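Local coordinates for NADPH-ferredoxin reductase FprA (Mycobacterium tuberculosis, PDB 1LQT), which uses FAD to pass electrons between NADPH and ferredoxin and may supply electrons to P450 systems, at residues 158-163 against 194-199; 200-205 against 269-274; 207-212 against 242-247. All coordinates share one frame; numbering follows the deposited sequence.

Contact 1: 158-163 against 194-199; sequences VALDVA and VVIVGR. With ODP (4-oxo-nicotinamide-adenine dinucleotide phosphate), chain I.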
loop_
_atom_site.group_PDB
_atom_site.type_symbol
_atom_site.label_atom_id
_atom_site.label_comp_id
_atom_site.label_asym_id
_atom_site.label_seq_id
_atom_site.Cartn_x
_atom_site.Cartn_y
_atom_site.Cartn_z
ATOM N N VAL A 158 5.183 6.910 2.954
ATOM C CA VAL A 158 5.691 6.211 1.783
ATOM C C VAL A 158 6.843 7.003 1.145
ATOM O O VAL A 158 7.779 6.445 0.606
ATOM C CB VAL A 158 4.573 5.879 0.785
ATOM C CG1 VAL A 158 5.149 5.259 -0.483
ATOM C CG2 VAL A 158 3.564 4.956 1.426
ATOM N N ALA A 159 6.783 8.341 1.210
ATOM C CA ALA A 159 7.882 9.150 0.705
ATOM C C ALA A 159 9.183 8.837 1.444
ATOM O O ALA A 159 10.242 8.788 0.850
ATOM C CB ALA A 159 7.571 10.629 0.825
ATOM N N LEU A 160 9.069 8.613 2.751
ATOM C CA LEU A 160 10.243 8.225 3.519
ATOM C C LEU A 160 10.736 6.861 3.091
ATOM O O LEU A 160 11.941 6.679 2.962
ATOM C CB LEU A 160 9.935 8.214 4.998
ATOM C CG LEU A 160 9.493 9.530 5.591
ATOM C CD1 LEU A 160 9.236 9.372 7.088
ATOM C CD2 LEU A 160 10.506 10.627 5.329
ATOM N N ASP A 161 9.846 5.898 2.889
ATOM C CA ASP A 161 10.273 4.579 2.442
ATOM C C ASP A 161 11.062 4.703 1.133
ATOM O O ASP A 161 12.126 4.110 0.972
ATOM C CB ASP A 161 9.085 3.657 2.197
ATOM C CG ASP A 161 8.431 3.090 3.443
ATOM O OD1 ASP A 161 8.912 3.320 4.553
ATOM O OD2 ASP A 161 7.431 2.351 3.295
ATOM N N VAL A 162 10.531 5.464 0.174
ATOM C CA VAL A 162 11.200 5.605 -1.107
ATOM C C VAL A 162 12.592 6.175 -0.915
ATOM O O VAL A 162 13.574 5.680 -1.465
ATOM C CB VAL A 162 10.375 6.475 -2.039
ATOM C CG1 VAL A 162 11.120 6.849 -3.285
ATOM C CG2 VAL A 162 9.056 5.789 -2.409
ATOM N N ALA A 163 12.688 7.228 -0.117
ATOM C CA ALA A 163 13.966 7.890 0.083
ATOM C C ALA A 163 14.959 6.951 0.783
ATOM O O ALA A 163 16.126 6.903 0.434
ATOM C CB ALA A 163 13.758 9.139 0.877
ATOM N N VAL A 194 18.582 12.720 -2.294
ATOM C CA VAL A 194 17.148 12.671 -2.505
ATOM C C VAL A 194 16.559 13.915 -1.863
ATOM O O VAL A 194 16.819 14.186 -0.707
ATOM C CB VAL A 194 16.501 11.425 -1.860
ATOM C CG1 VAL A 194 14.996 11.462 -2.015
ATOM C CG2 VAL A 194 17.046 10.149 -2.474
ATOM N N VAL A 195 15.777 14.638 -2.634
ATOM C CA VAL A 195 15.071 15.809 -2.129
ATOM C C VAL A 195 13.599 15.440 -1.991
ATOM O O VAL A 195 12.950 15.060 -2.952
ATOM C CB VAL A 195 15.207 17.027 -3.044
ATOM C CG1 VAL A 195 14.587 18.226 -2.383
ATOM C CG2 VAL A 195 16.685 17.286 -3.352
ATOM N N ILE A 196 13.092 15.479 -0.765
ATOM C CA ILE A 196 11.688 15.198 -0.428
ATOM C C ILE A 196 10.977 16.533 -0.381
ATOM O O ILE A 196 11.315 17.408 0.411
ATOM C CB ILE A 196 11.586 14.491 0.908
ATOM C CG1 ILE A 196 12.342 13.177 0.868
ATOM C CG2 ILE A 196 10.117 14.268 1.273
ATOM C CD1 ILE A 196 12.433 12.479 2.171
ATOM N N VAL A 197 9.971 16.672 -1.230
ATOM C CA VAL A 197 9.328 17.956 -1.504
ATOM C C VAL A 197 7.864 17.905 -1.056
ATOM O O VAL A 197 7.049 17.187 -1.648
ATOM C CB VAL A 197 9.413 18.267 -3.010
ATOM C CG1 VAL A 197 8.839 19.627 -3.314
ATOM C CG2 VAL A 197 10.848 18.185 -3.497
ATOM N N GLY A 198 7.551 18.675 -0.015
ATOM C CA GLY A 198 6.221 18.773 0.559
ATOM C C GLY A 198 5.564 20.076 0.169
ATOM O O GLY A 198 6.158 21.129 0.312
ATOM N N ARG A 199 4.296 20.014 -0.238
ATOM C CA ARG A 199 3.583 21.198 -0.689
ATOM C C ARG A 199 3.149 22.105 0.443
ATOM O O ARG A 199 3.140 23.336 0.271
ATOM C CB ARG A 199 2.419 20.836 -1.609
ATOM C CG ARG A 199 1.289 20.041 -0.968
ATOM C CD ARG A 199 0.124 19.901 -1.899
ATOM N NE ARG A 199 -0.886 19.023 -1.329
ATOM C CZ ARG A 199 -1.953 18.638 -2.000
ATOM N NH1 ARG A 199 -2.149 19.069 -3.232
ATOM N NH2 ARG A 199 -2.827 17.842 -1.432
HETATM O O1X ODP I . -0.847 18.517 1.542
HETATM P P2B ODP I . -1.187 17.077 1.781
HETATM O O2X ODP I . -1.274 16.696 3.245
HETATM O O3X ODP I . -2.416 16.618 1.014
HETATM O O2B ODP I . 0.089 16.304 1.167
HETATM C C2B ODP I . 0.056 14.923 0.821
HETATM C C3B ODP I . 0.789 14.004 1.770
HETATM O O3B ODP I . 1.991 14.616 2.215
HETATM C C1B ODP I . 0.810 14.719 -0.442
HETATM N N9A ODP I . 0.192 15.179 -1.660
HETATM C C8A ODP I . -1.020 14.817 -2.191
HETATM N N7A ODP I . -1.237 15.390 -3.360
HETATM C C5A ODP I . -0.128 16.160 -3.622
HETATM C C4A ODP I . 0.759 16.033 -2.551
HETATM N N3A ODP I . 1.971 16.636 -2.466
HETATM C C2A ODP I . 2.267 17.417 -3.520
HETATM N N1A ODP I . 1.470 17.590 -4.611
HETATM C C6A ODP I . 0.259 16.960 -4.673
HETATM N N6A ODP I . -0.454 17.112 -5.797
HETATM O O4B ODP I . 0.970 13.313 -0.499
HETATM C C4B ODP I . 1.155 12.842 0.845
HETATM C C5B ODP I . 0.308 11.622 1.058
HETATM O O5B ODP I . 0.645 11.080 2.314
HETATM P PA ODP I . -0.264 9.925 2.935
HETATM O O1A ODP I . 0.249 9.630 4.271
HETATM O O2A ODP I . -1.699 10.243 2.796
HETATM O O3 ODP I . -0.017 8.721 1.916
HETATM P PN ODP I . 1.193 7.643 1.749
HETATM O O1N ODP I . 2.503 8.263 2.044
HETATM O O2N ODP I . 0.927 7.037 0.428
HETATM O O5D ODP I . 0.914 6.614 2.910
HETATM C C5D ODP I . -0.308 5.832 2.869
HETATM C C4D ODP I . -0.584 5.304 4.260
HETATM O O4D ODP I . 0.281 4.229 4.606
HETATM C C1D ODP I . 0.922 4.522 5.849
HETATM C C2D ODP I . 0.854 5.986 5.975
HETATM O O2D ODP I . 1.177 6.493 7.219
HETATM C C3D ODP I . -0.429 6.370 5.337
HETATM O O3D ODP I . -1.453 6.258 6.303
HETATM N N1N ODP I . 2.161 3.841 5.989
HETATM C C2N ODP I . 2.634 3.620 7.302
HETATM C C3N ODP I . 3.951 3.349 7.471
HETATM C C7N ODP I . 4.354 3.170 8.942
HETATM N N7N ODP I . 5.621 2.924 9.153
HETATM O O7N ODP I . 3.463 3.292 9.812
HETATM C C4N ODP I . 4.888 3.308 6.428
HETATM O O99 ODP I . 6.132 3.120 6.594
HETATM C C5N ODP I . 4.371 3.566 5.077
HETATM C C6N ODP I . 3.000 3.849 4.890
#
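Helix 158-163 runs almost exactly antiparallel to strand 194-197, at 173°, with the two axes 9.6 Å apart at their closest. This is the helix-on-sheet layer of a Rossmann-type nucleotide-binding domain. The helix follows strand 149-153, and strand 193-197 lies parallel and next to that strand in the sheet, so the pair belongs to a beta-alpha-beta unit. The contact itself is apolar. The methyl of Ala163 sits between two strand residues, 3.8 Å from Ile196 CD1 and 3.9 Å from Val194 CG1. Ile196 sets CG1 anti to its own carbonyl carbon (chi1 -60°), and its extended chain carries CD1 to the helix. There CD1 also meets Leu160 CD2, the two side chains crossing at about a right angle. Ala159 CB packs more loosely, 4.5 Å from Ile196 CG2. Both segments also reach the dinucleotide at their ends. Near the start of the helix, Val158 N gives a hydrogen bond of 3.1 Å to ODP O1N, on the nicotinamide-side phosphate of the pyrophosphate. Just past the strand, Arg199 lays one face of its guanidinium over the adenine. The same group holds the 2'-phosphate with two nearly straight bonds: Arg199 NE to ODP O1X at 2.9 Å, and Arg199 NH2 to ODP O3X at 2.8 Å.

Contact 2: 200-205 against 269-274; sequences RGPLQA and FRFLTS. With ODP (4-oxo-nicotinamide-adenine dinucleotide phosphate), chain I.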
loop_
_atom_site.group_PDB
_atom_site.type_symbol
_atom_site.label_atom_id
_atom_site.label_comp_id
_atom_site.label_asym_id
_atom_site.label_seq_id
_atom_site.Cartn_x
_atom_site.Cartn_y
_atom_site.Cartn_z
ATOM N N ARG A 200 2.746 21.516 1.570
ATOM C CA ARG A 200 2.420 22.274 2.765
ATOM C C ARG A 200 3.639 22.299 3.678
ATOM O O ARG A 200 4.751 22.086 3.230
ATOM C CB ARG A 200 1.115 21.791 3.396
ATOM C CG ARG A 200 -0.089 22.001 2.468
ATOM C CD ARG A 200 -1.422 21.797 3.125
ATOM N NE ARG A 200 -1.609 20.404 3.509
ATOM C CZ ARG A 200 -2.480 19.995 4.419
ATOM N NH1 ARG A 200 -3.229 20.857 5.091
ATOM N NH2 ARG A 200 -2.555 18.715 4.720
ATOM N N GLY A 201 3.435 22.672 4.939
ATOM C CA GLY A 201 4.532 22.832 5.865
ATOM C C GLY A 201 4.737 21.647 6.764
ATOM O O GLY A 201 4.004 20.649 6.727
ATOM N N PRO A 202 5.748 21.743 7.619
ATOM C CA PRO A 202 6.028 20.643 8.540
ATOM C C PRO A 202 4.843 20.259 9.429
ATOM O O PRO A 202 4.705 19.071 9.736
ATOM C CB PRO A 202 7.211 21.186 9.357
ATOM C CG PRO A 202 7.864 22.160 8.460
ATOM C CD PRO A 202 6.752 22.816 7.721
ATOM N N LEU A 203 4.024 21.229 9.833
ATOM C CA LEU A 203 2.916 20.886 10.706
ATOM C C LEU A 203 1.840 20.092 9.987
ATOM O O LEU A 203 1.001 19.470 10.647
ATOM C CB LEU A 203 2.274 22.117 11.347
ATOM C CG LEU A 203 3.161 23.046 12.159
ATOM C CD1 LEU A 203 2.323 24.033 12.931
ATOM C CD2 LEU A 203 4.013 22.223 13.093
ATOM N N GLN A 204 1.799 20.187 8.671
ATOM C CA GLN A 204 0.822 19.463 7.865
ATOM C C GLN A 204 1.346 18.117 7.375
ATOM O O GLN A 204 0.652 17.400 6.681
ATOM C CB GLN A 204 0.389 20.327 6.687
ATOM C CG GLN A 204 -0.400 21.537 7.092
ATOM C CD GLN A 204 0.456 22.685 7.593
ATOM O OE1 GLN A 204 1.551 22.930 7.082
ATOM N NE2 GLN A 204 -0.056 23.385 8.605
ATOM N N ALA A 205 2.583 17.782 7.712
ATOM C CA ALA A 205 3.175 16.547 7.210
ATOM C C ALA A 205 2.380 15.347 7.723
ATOM O O ALA A 205 1.867 15.334 8.850
ATOM C CB ALA A 205 4.595 16.419 7.628
ATOM N N PHE A 269 14.966 17.706 3.077
ATOM C CA PHE A 269 13.542 18.027 3.188
ATOM C C PHE A 269 13.309 19.477 2.797
ATOM O O PHE A 269 13.874 20.382 3.378
ATOM C CB PHE A 269 13.030 17.826 4.610
ATOM C CG PHE A 269 12.921 16.370 5.025
ATOM C CD1 PHE A 269 14.032 15.670 5.416
ATOM C CD2 PHE A 269 11.714 15.727 5.008
ATOM C CE1 PHE A 269 13.943 14.346 5.796
ATOM C CE2 PHE A 269 11.606 14.411 5.381
ATOM C CZ PHE A 269 12.718 13.714 5.764
ATOM N N ARG A 270 12.419 19.656 1.821
ATOM C CA ARG A 270 11.944 20.974 1.384
ATOM C C ARG A 270 10.432 21.012 1.580
ATOM O O ARG A 270 9.738 20.134 1.105
ATOM C CB ARG A 270 12.251 21.165 -0.092
ATOM C CG ARG A 270 13.712 21.419 -0.396
ATOM C CD ARG A 270 14.165 22.834 -0.174
ATOM N NE ARG A 270 13.415 23.815 -0.949
ATOM C CZ ARG A 270 13.620 24.158 -2.225
ATOM N NH1 ARG A 270 14.594 23.650 -2.956
ATOM N NH2 ARG A 270 12.864 25.085 -2.762
ATOM N N PHE A 271 9.944 21.983 2.317
ATOM C CA PHE A 271 8.534 22.171 2.540
ATOM C C PHE A 271 8.060 23.383 1.740
ATOM O O PHE A 271 8.831 24.097 1.121
ATOM C CB PHE A 271 8.223 22.324 4.020
ATOM C CG PHE A 271 8.626 21.131 4.838
ATOM C CD1 PHE A 271 7.756 20.067 5.025
ATOM C CD2 PHE A 271 9.878 21.042 5.392
ATOM C CE1 PHE A 271 8.121 18.978 5.774
ATOM C CE2 PHE A 271 10.244 19.949 6.139
ATOM C CZ PHE A 271 9.361 18.907 6.338
ATOM N N LEU A 272 6.740 23.572 1.720
ATOM C CA LEU A 272 6.091 24.692 1.048
ATOM C C LEU A 272 6.572 24.817 -0.407
ATOM O O LEU A 272 6.816 25.903 -0.928
ATOM C CB LEU A 272 6.289 25.990 1.808
ATOM C CG LEU A 272 5.658 25.988 3.180
ATOM C CD1 LEU A 272 5.990 27.228 3.970
ATOM C CD2 LEU A 272 4.151 25.831 3.099
ATOM N N THR A 273 6.636 23.668 -1.077
ATOM C CA THR A 273 7.160 23.583 -2.427
ATOM C C THR A 273 6.310 22.593 -3.218
ATOM O O THR A 273 6.062 21.496 -2.746
ATOM C CB THR A 273 8.630 23.140 -2.409
ATOM O OG1 THR A 273 9.391 24.030 -1.619
ATOM C CG2 THR A 273 9.226 23.149 -3.793
ATOM N N SER A 274 5.952 22.973 -4.440
ATOM C CA SER A 274 5.212 22.102 -5.336
ATOM C C SER A 274 5.978 21.882 -6.625
ATOM O O SER A 274 6.618 22.780 -7.151
ATOM C CB SER A 274 3.849 22.703 -5.688
ATOM O OG SER A 274 2.948 22.622 -4.624
HETATM O O1X ODP I . -0.847 18.517 1.542
HETATM P P2B ODP I . -1.187 17.077 1.781
HETATM O O2X ODP I . -1.274 16.696 3.245
HETATM O O3X ODP I . -2.416 16.618 1.014
HETATM O O2B ODP I . 0.089 16.304 1.167
HETATM C C2B ODP I . 0.056 14.923 0.821
HETATM C C3B ODP I . 0.789 14.004 1.770
HETATM O O3B ODP I . 1.991 14.616 2.215
HETATM C C1B ODP I . 0.810 14.719 -0.442
HETATM N N9A ODP I . 0.192 15.179 -1.660
HETATM C C8A ODP I . -1.020 14.817 -2.191
HETATM N N7A ODP I . -1.237 15.390 -3.360
HETATM C C5A ODP I . -0.128 16.160 -3.622
HETATM C C4A ODP I . 0.759 16.033 -2.551
HETATM N N3A ODP I . 1.971 16.636 -2.466
HETATM C C2A ODP I . 2.267 17.417 -3.520
HETATM N N1A ODP I . 1.470 17.590 -4.611
HETATM C C6A ODP I . 0.259 16.960 -4.673
HETATM N N6A ODP I . -0.454 17.112 -5.797
HETATM O O4B ODP I . 0.970 13.313 -0.499
HETATM C C4B ODP I . 1.155 12.842 0.845
HETATM C C5B ODP I . 0.308 11.622 1.058
HETATM O O5B ODP I . 0.645 11.080 2.314
HETATM P PA ODP I . -0.264 9.925 2.935
HETATM O O1A ODP I . 0.249 9.630 4.271
HETATM O O2A ODP I . -1.699 10.243 2.796
HETATM O O3 ODP I . -0.017 8.721 1.916
HETATM P PN ODP I . 1.193 7.643 1.749
HETATM O O1N ODP I . 2.503 8.263 2.044
HETATM O O2N ODP I . 0.927 7.037 0.428
HETATM O O5D ODP I . 0.914 6.614 2.910
HETATM C C5D ODP I . -0.308 5.832 2.869
HETATM C C4D ODP I . -0.584 5.304 4.260
HETATM O O4D ODP I . 0.281 4.229 4.606
HETATM C C1D ODP I . 0.922 4.522 5.849
HETATM C C2D ODP I . 0.854 5.986 5.975
HETATM O O2D ODP I . 1.177 6.493 7.219
HETATM C C3D ODP I . -0.429 6.370 5.337
HETATM O O3D ODP I . -1.453 6.258 6.303
HETATM N N1N ODP I . 2.161 3.841 5.989
HETATM C C2N ODP I . 2.634 3.620 7.302
HETATM C C3N ODP I . 3.951 3.349 7.471
HETATM C C7N ODP I . 4.354 3.170 8.942
HETATM N N7N ODP I . 5.621 2.924 9.153
HETATM O O7N ODP I . 3.463 3.292 9.812
HETATM C C4N ODP I . 4.888 3.308 6.428
HETATM O O99 ODP I . 6.132 3.120 6.594
HETATM C C5N ODP I . 4.371 3.566 5.077
HETATM C C6N ODP I . 3.000 3.849 4.890
#
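This is a loop-to-turn contact, largely buried, at the carboxyl ends of strands in the parallel sheet. The loop after strand 193-197 lies against the turn that joins strand 265-270 to strand 273-279. One backbone bond ties them: Leu272 N donates to Arg200 O at 2.9 Å, from above the carbonyl plane and with a fairly straight N-H. Beside it, Pro202 covers one face of the Phe271 ring. Its CG stands 3.8 Å from the ring centroid and only 8° off the normal, a CH-pi contact. Arg200 O lies at the edge of the same ring. Leu272 CD2 comes back over the loop backbone and touches Gly201 N at 3.7 Å. Gln204 folds back at chi2, and its OE1 takes a bent bond (N-H...O 135°) of 2.9 Å from Gly201 N, in the plane of the side-chain carbonyl. Gln204 CB in turn lies over one face of the Arg200 guanidinium. Arg200 turns away from the turn and folds at chi3 (-66°) to present its edge to the 2'-phosphate. Arg200 NE meets ODP O1X and Arg200 NH2 meets ODP O2X, each at 2.8 Å. Its third nitrogen, NH1, bonds to Val302 O. Basic residues just after this strand that hold the 2'-phosphate, here Arg199 and Arg200, are a common feature of Rossmann-type domains that bind NADP(H).

Contact 3: 207-212 against 242-247; sequences FTTLEL and GKVCKQ. With ODP (4-oxo-nicotinamide-adenine dinucleotide phosphate), chain I.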
loop_
_atom_site.group_PDB
_atom_site.type_symbol
_atom_site.label_atom_id
_atom_site.label_comp_id
_atom_site.label_asym_id
_atom_site.label_seq_id
_atom_site.Cartn_x
_atom_site.Cartn_y
_atom_site.Cartn_z
ATOM N N PHE A 207 3.846 12.327 7.889
ATOM C CA PHE A 207 4.822 11.450 8.503
ATOM C C PHE A 207 4.453 11.147 9.922
ATOM O O PHE A 207 3.840 11.965 10.620
ATOM C CB PHE A 207 6.180 12.183 8.644
ATOM C CG PHE A 207 6.750 12.723 7.355
ATOM C CD1 PHE A 207 6.845 11.942 6.210
ATOM C CD2 PHE A 207 7.268 14.006 7.303
ATOM C CE1 PHE A 207 7.398 12.451 5.070
ATOM C CE2 PHE A 207 7.801 14.527 6.161
ATOM C CZ PHE A 207 7.856 13.757 5.045
ATOM N N THR A 208 4.923 9.996 10.391
ATOM C CA THR A 208 4.838 9.679 11.808
ATOM C C THR A 208 6.248 9.599 12.408
ATOM O O THR A 208 7.247 9.574 11.714
ATOM C CB THR A 208 3.946 8.461 12.099
ATOM O OG1 THR A 208 4.341 7.359 11.282
ATOM C CG2 THR A 208 2.495 8.793 11.746
ATOM N N THR A 209 6.296 9.595 13.738
ATOM C CA THR A 209 7.535 9.967 14.398
ATOM C C THR A 209 8.644 8.944 14.345
ATOM O O THR A 209 9.789 9.279 14.078
ATOM C CB THR A 209 7.243 10.346 15.843
ATOM O OG1 THR A 209 6.114 11.243 15.922
ATOM C CG2 THR A 209 8.440 11.059 16.462
ATOM N N LEU A 210 8.322 7.677 14.594
ATOM C CA LEU A 210 9.344 6.648 14.547
ATOM C C LEU A 210 10.024 6.614 13.195
ATOM O O LEU A 210 11.244 6.494 13.080
ATOM C CB LEU A 210 8.744 5.298 14.906
ATOM C CG LEU A 210 9.709 4.125 14.764
ATOM C CD1 LEU A 210 10.860 4.217 15.725
ATOM C CD2 LEU A 210 8.933 2.842 14.990
ATOM N N GLU A 211 9.227 6.772 12.153
ATOM C CA GLU A 211 9.732 6.741 10.805
ATOM C C GLU A 211 10.674 7.913 10.543
ATOM O O GLU A 211 11.675 7.775 9.855
ATOM C CB GLU A 211 8.556 6.690 9.843
ATOM C CG GLU A 211 7.803 5.355 9.979
ATOM C CD GLU A 211 6.989 5.121 11.287
ATOM O OE1 GLU A 211 6.537 6.111 11.967
ATOM O OE2 GLU A 211 6.793 3.908 11.674
ATOM N N LEU A 212 10.364 9.088 11.087
ATOM C CA LEU A 212 11.308 10.197 10.991
ATOM C C LEU A 212 12.573 9.929 11.797
ATOM O O LEU A 212 13.666 10.245 11.345
ATOM C CB LEU A 212 10.658 11.483 11.469
ATOM C CG LEU A 212 9.627 12.124 10.539
ATOM C CD1 LEU A 212 8.955 13.280 11.252
ATOM C CD2 LEU A 212 10.321 12.569 9.249
ATOM N N GLY A 242 -1.494 18.164 17.220
ATOM C CA GLY A 242 -1.643 16.924 17.958
ATOM C C GLY A 242 -0.326 16.412 18.488
ATOM O O GLY A 242 0.737 16.984 18.256
ATOM N N LYS A 243 -0.405 15.297 19.205
ATOM C CA LYS A 243 0.782 14.703 19.832
ATOM C C LYS A 243 1.820 14.230 18.847
ATOM O O LYS A 243 3.011 14.402 19.079
ATOM C CB LYS A 243 0.397 13.559 20.783
ATOM C CG LYS A 243 -0.365 14.031 22.014
ATOM C CD LYS A 243 -0.828 12.865 22.916
ATOM C CE LYS A 243 -1.388 13.375 24.249
ATOM N NZ LYS A 243 -1.802 12.267 25.194
ATOM N N VAL A 244 1.392 13.598 17.768
ATOM C CA VAL A 244 2.341 13.116 16.768
ATOM C C VAL A 244 3.074 14.296 16.163
ATOM O O VAL A 244 4.281 14.254 16.003
ATOM C CB VAL A 244 1.631 12.285 15.704
ATOM C CG1 VAL A 244 2.581 11.958 14.554
ATOM C CG2 VAL A 244 1.095 11.000 16.363
ATOM N N CYS A 245 2.338 15.337 15.824
ATOM C CA CYS A 245 2.940 16.519 15.225
ATOM C C CYS A 245 3.977 17.128 16.180
ATOM O O CYS A 245 5.086 17.455 15.782
ATOM C CB CYS A 245 1.856 17.516 14.884
ATOM S SG CYS A 245 2.499 19.031 14.138
ATOM N N LYS A 246 3.607 17.239 17.438
ATOM C CA LYS A 246 4.547 17.738 18.426
ATOM C C LYS A 246 5.863 16.976 18.410
ATOM O O LYS A 246 6.958 17.563 18.390
ATOM C CB LYS A 246 3.900 17.633 19.811
ATOM C CG LYS A 246 4.822 17.931 20.994
ATOM C CD LYS A 246 4.068 17.921 22.337
ATOM C CE LYS A 246 4.993 18.335 23.486
ATOM N NZ LYS A 246 5.459 19.752 23.314
ATOM N N GLN A 247 5.755 15.647 18.415
ATOM C CA GLN A 247 6.937 14.806 18.417
ATOM C C GLN A 247 7.701 14.936 17.105
ATOM O O GLN A 247 8.923 14.976 17.091
ATOM C CB GLN A 247 6.598 13.342 18.740
ATOM C CG GLN A 247 5.963 13.147 20.098
ATOM C CD GLN A 247 6.823 13.670 21.221
ATOM O OE1 GLN A 247 8.025 13.408 21.265
ATOM N NE2 GLN A 247 6.206 14.394 22.150
HETATM O O1X ODP I . -0.847 18.517 1.542
HETATM P P2B ODP I . -1.187 17.077 1.781
HETATM O O2X ODP I . -1.274 16.696 3.245
HETATM O O3X ODP I . -2.416 16.618 1.014
HETATM O O2B ODP I . 0.089 16.304 1.167
HETATM C C2B ODP I . 0.056 14.923 0.821
HETATM C C3B ODP I . 0.789 14.004 1.770
HETATM O O3B ODP I . 1.991 14.616 2.215
HETATM C C1B ODP I . 0.810 14.719 -0.442
HETATM N N9A ODP I . 0.192 15.179 -1.660
HETATM C C8A ODP I . -1.020 14.817 -2.191
HETATM N N7A ODP I . -1.237 15.390 -3.360
HETATM C C5A ODP I . -0.128 16.160 -3.622
HETATM C C4A ODP I . 0.759 16.033 -2.551
HETATM N N3A ODP I . 1.971 16.636 -2.466
HETATM C C2A ODP I . 2.267 17.417 -3.520
HETATM N N1A ODP I . 1.470 17.590 -4.611
HETATM C C6A ODP I . 0.259 16.960 -4.673
HETATM N N6A ODP I . -0.454 17.112 -5.797
HETATM O O4B ODP I . 0.970 13.313 -0.499
HETATM C C4B ODP I . 1.155 12.842 0.845
HETATM C C5B ODP I . 0.308 11.622 1.058
HETATM O O5B ODP I . 0.645 11.080 2.314
HETATM P PA ODP I . -0.264 9.925 2.935
HETATM O O1A ODP I . 0.249 9.630 4.271
HETATM O O2A ODP I . -1.699 10.243 2.796
HETATM O O3 ODP I . -0.017 8.721 1.916
HETATM P PN ODP I . 1.193 7.643 1.749
HETATM O O1N ODP I . 2.503 8.263 2.044
HETATM O O2N ODP I . 0.927 7.037 0.428
HETATM O O5D ODP I . 0.914 6.614 2.910
HETATM C C5D ODP I . -0.308 5.832 2.869
HETATM C C4D ODP I . -0.584 5.304 4.260
HETATM O O4D ODP I . 0.281 4.229 4.606
HETATM C C1D ODP I . 0.922 4.522 5.849
HETATM C C2D ODP I . 0.854 5.986 5.975
HETATM O O2D ODP I . 1.177 6.493 7.219
HETATM C C3D ODP I . -0.429 6.370 5.337
HETATM O O3D ODP I . -1.453 6.258 6.303
HETATM N N1N ODP I . 2.161 3.841 5.989
HETATM C C2N ODP I . 2.634 3.620 7.302
HETATM C C3N ODP I . 3.951 3.349 7.471
HETATM C C7N ODP I . 4.354 3.170 8.942
HETATM N N7N ODP I . 5.621 2.924 9.153
HETATM O O7N ODP I . 3.463 3.292 9.812
HETATM C C4N ODP I . 4.888 3.308 6.428
HETATM O O99 ODP I . 6.132 3.120 6.594
HETATM C C5N ODP I . 4.371 3.566 5.077
HETATM C C6N ODP I . 3.000 3.849 4.890
#
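Thr209 lies across the aliphatic start of Gln247, with its OG1 3.5 Å and its CG2 3.7 Å from Gln247 CB. Here the start of helix 209-214 meets the first two turns of helix 243-256 at the surface of the NADP-binding Rossmann-type domain. Thr209 turns OG1 anti to its carbonyl carbon (chi1 -47°), which points the hydroxyl at the other helix. Its polar partner there is Asn248 OD1, and Asn248 ND2 also bonds to Phe207 O. Asn248, one residue further along the second helix, thus holds two residues of 207-212. Val244 lies beside it. Its CG1 is 3.9 Å from Thr209 OG1 and 4.2 Å from Thr208 CG2, so the packing is light. The opposite side of helix 209-214 faces the bound NADP+ derivative. Thr208 OG1 donates to Glu211 OE1 at 2.6 Å, meeting it from above the carboxylate plane, and is itself bonded to Asn157 ND2. These contacts probably help to set the carboxylate. Glu211 is bent at chi2 (70°), which brings its other oxygen to the modified nicotinamide ring's carboxamide: ODP N7N donates to Glu211 OE2 at 2.9 Å.

In the fold
The three contacts grip one NADP+ derivative along its length. Contact 1 reaches the pyrophosphate, the adenine and the 2'-phosphate; contact 2 shares that 2'-phosphate, since Arg199 and Arg200 both bond to ODP O1X; contact 3 reaches the carboxamide. Contacts 1 and 2 have centres about 11 Å apart and share neighbouring strands of one sheet. Gly198 N lies 2.9 Å from Arg270 O, and Ile196 O lies 2.9 Å from Arg270 N. Contact 3, nested in the chain loop that contact 2 closes, is centred about 16 Å from contact 1. Leu160 CD2 packs 3.6 Å from Phe207 CE1. Contacts 2 and 3 meet where Phe269 CE2 lies 3.8 Å from Phe207 CZ.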